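Local structure of cellulase IBT99 (Metagenomes, 6WBT) at residues E74-A79 and V128-Y133. The protein probably hydrolyses 6-phospho-alpha-glucosides as a family 4 glycoside hydrolase, and binds NAD, a manganese ion and glucose 6-phosphate. Sequence-based numbering, arbitrary orientation.
Sequences EAFTDA and VQLIDY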
loop_
_atom_site.group_PDB
_atom_site.type_symbol
_atom_site.label_atom_id
_atom_site.label_comp_id
_atom_site.label_asym_id
_atom_site.label_seq_id
_atom_site.Cartn_x
_atom_site.Cartn_y
_atom_site.Cartn_z
ATOM N N GLU A 74 24.367 3.656 -38.989
ATOM C CA GLU A 74 23.646 3.737 -40.255
ATOM C C GLU A 74 22.253 3.130 -40.143
ATOM O O GLU A 74 21.324 3.582 -40.822
ATOM C CB GLU A 74 24.442 3.040 -41.360
ATOM C CG GLU A 74 23.800 3.119 -42.737
ATOM C CD GLU A 74 24.623 2.427 -43.806
ATOM O OE1 GLU A 74 24.058 2.090 -44.869
ATOM O OE2 GLU A 74 25.835 2.221 -43.584
ATOM N N ALA A 75 22.085 2.123 -39.286
ATOM C CA ALA A 75 20.798 1.446 -39.175
ATOM C C ALA A 75 19.799 2.251 -38.354
ATOM O O ALA A 75 18.609 2.289 -38.688
ATOM C CB ALA A 75 20.985 0.058 -38.563
ATOM N N PHE A 76 20.255 2.900 -37.286
ATOM C CA PHE A 76 19.358 3.542 -36.335
ATOM C C PHE A 76 19.304 5.059 -36.470
ATOM O O PHE A 76 18.593 5.702 -35.694
ATOM C CB PHE A 76 19.755 3.169 -34.902
ATOM C CG PHE A 76 19.657 1.698 -34.612
ATOM C CD1 PHE A 76 18.428 1.060 -34.616
ATOM C CD2 PHE A 76 20.791 0.957 -34.327
ATOM C CE1 PHE A 76 18.334 -0.293 -34.351
ATOM C CE2 PHE A 76 20.703 -0.396 -34.060
ATOM C CZ PHE A 76 19.473 -1.021 -34.072
ATOM N N THR A 77 20.023 5.646 -37.423
ATOM C CA THR A 77 19.952 7.089 -37.614
ATOM C C THR A 77 18.593 7.477 -38.182
ATOM O O THR A 77 18.161 6.939 -39.207
ATOM C CB THR A 77 21.063 7.568 -38.547
ATOM O OG1 THR A 77 22.335 7.378 -37.915
ATOM C CG2 THR A 77 20.884 9.044 -38.876
ATOM N N ASP A 78 17.919 8.411 -37.506
ATOM C CA ASP A 78 16.601 8.896 -37.916
ATOM C C ASP A 78 15.584 7.761 -38.009
ATOM O O ASP A 78 14.642 7.816 -38.802
ATOM C CB ASP A 78 16.679 9.661 -39.243
ATOM C CG ASP A 78 15.494 10.581 -39.456
ATOM O OD1 ASP A 78 14.765 10.849 -38.478
ATOM O OD2 ASP A 78 15.289 11.030 -40.603
ATOM N N ALA A 79 15.769 6.721 -37.199
ATOM C CA ALA A 79 14.838 5.602 -37.189
ATOM C C ALA A 79 13.520 6.018 -36.547
ATOM O O ALA A 79 13.504 6.617 -35.467
ATOM C CB ALA A 79 15.441 4.415 -36.443
ATOM N N VAL A 128 19.622 -3.175 -23.730
ATOM C CA VAL A 128 19.917 -1.828 -23.249
ATOM C C VAL A 128 20.746 -1.069 -24.277
ATOM O O VAL A 128 20.548 0.134 -24.494
ATOM C CB VAL A 128 20.621 -1.893 -21.879
ATOM C CG1 VAL A 128 21.069 -0.508 -21.439
ATOM C CG2 VAL A 128 19.694 -2.503 -20.837
ATOM N N GLN A 129 21.682 -1.760 -24.936
ATOM C CA GLN A 129 22.460 -1.127 -25.994
ATOM C C GLN A 129 21.580 -0.728 -27.170
ATOM O O GLN A 129 21.835 0.295 -27.816
ATOM C CB GLN A 129 23.578 -2.063 -26.456
ATOM C CG GLN A 129 24.592 -1.409 -27.375
ATOM C CD GLN A 129 25.755 -2.325 -27.702
ATOM O OE1 GLN A 129 25.565 -3.487 -28.060
ATOM N NE2 GLN A 129 26.970 -1.804 -27.576
ATOM N N LEU A 130 20.542 -1.518 -27.461
ATOM C CA LEU A 130 19.589 -1.131 -28.495
ATOM C C LEU A 130 18.836 0.133 -28.101
ATOM O O LEU A 130 18.532 0.978 -28.951
ATOM C CB LEU A 130 18.613 -2.277 -28.762
ATOM C CG LEU A 130 17.394 -1.973 -29.639
ATOM C CD1 LEU A 130 17.820 -1.543 -31.030
ATOM C CD2 LEU A 130 16.468 -3.178 -29.709
ATOM N N ILE A 131 18.531 0.281 -26.809
ATOM C CA ILE A 131 17.840 1.475 -26.334
ATOM C C ILE A 131 18.722 2.703 -26.515
ATOM O O ILE A 131 18.277 3.744 -27.015
ATOM C CB ILE A 131 17.417 1.300 -24.864
ATOM C CG1 ILE A 131 16.449 0.123 -24.714
ATOM C CG2 ILE A 131 16.800 2.582 -24.335
ATOM C CD1 ILE A 131 15.088 0.361 -25.326
ATOM N N ASP A 132 19.992 2.597 -26.113
ATOM C CA ASP A 132 20.899 3.737 -26.201
ATOM C C ASP A 132 21.197 4.116 -27.646
ATOM O O ASP A 132 21.511 5.278 -27.928
ATOM C CB ASP A 132 22.193 3.433 -25.448
ATOM C CG ASP A 132 21.962 3.194 -23.968
ATOM O OD1 ASP A 132 21.105 3.886 -23.380
ATOM O OD2 ASP A 132 22.630 2.309 -23.395
ATOM N N TYR A 133 21.111 3.157 -28.573
ATOM C CA TYR A 133 21.255 3.482 -29.989
ATOM C C TYR A 133 20.152 4.427 -30.444
ATOM O O TYR A 133 20.411 5.417 -31.139
ATOM C CB TYR A 133 21.239 2.203 -30.828
ATOM C CG TYR A 133 22.551 1.455 -30.856
ATOM C CD1 TYR A 133 23.761 2.130 -30.767
ATOM C CD2 TYR A 133 22.579 0.073 -30.977
ATOM C CE1 TYR A 133 24.962 1.449 -30.796
ATOM C CE2 TYR A 133 23.775 -0.619 -31.004
ATOM C CZ TYR A 133 24.963 0.074 -30.915
ATOM O OH TYR A 133 26.156 -0.610 -30.942
#
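The ring of Phe76 lies against both Tyr133 and Leu130, residues one helical turn apart on the same flank of helix 114-136. Phe76 and Tyr133 hold their rings nearly parallel, with planes at 17°, but so far offset that they barely overlap: the centroids are 5.5 Å apart. Contact is therefore confined to a few atoms: Phe76 CE2 comes to 3.6 Å from Tyr133 CD2, and Phe76 CD2 lies 3.7 Å from the methylene carbon Tyr133 CB. Leu130 meets the far end of the phenylalanine, running across it at about a right angle, with CD1 placed 3.5 Å from Phe76 CZ. Its CG stands anti to the backbone N (chi1 170°), and this torsion helps bring the methyl up to the ring although the side chain does not set out straight at it. Phenylalanine suits the buried position because its flat hydrocarbon ring can touch both neighbours without bringing in a polar group, whereas Tyr133 is partly exposed, a place consistent with a ring that carries a hydroxyl. Cutting Phe76 back to an alanine would probably open a gap beside Leu130 CD1 and leave the tyrosine ring without this neighbour. The contact joins helix 72-76 to helix 114-136 in the Rossmann-type NAD-binding domain, over the parallel part of the sheet: Phe76 rests on Val8 of strand 5-10 and Ile82 of strand 81-84, meets Tyr39 edge-to-face, and shares Ile82 with Leu130.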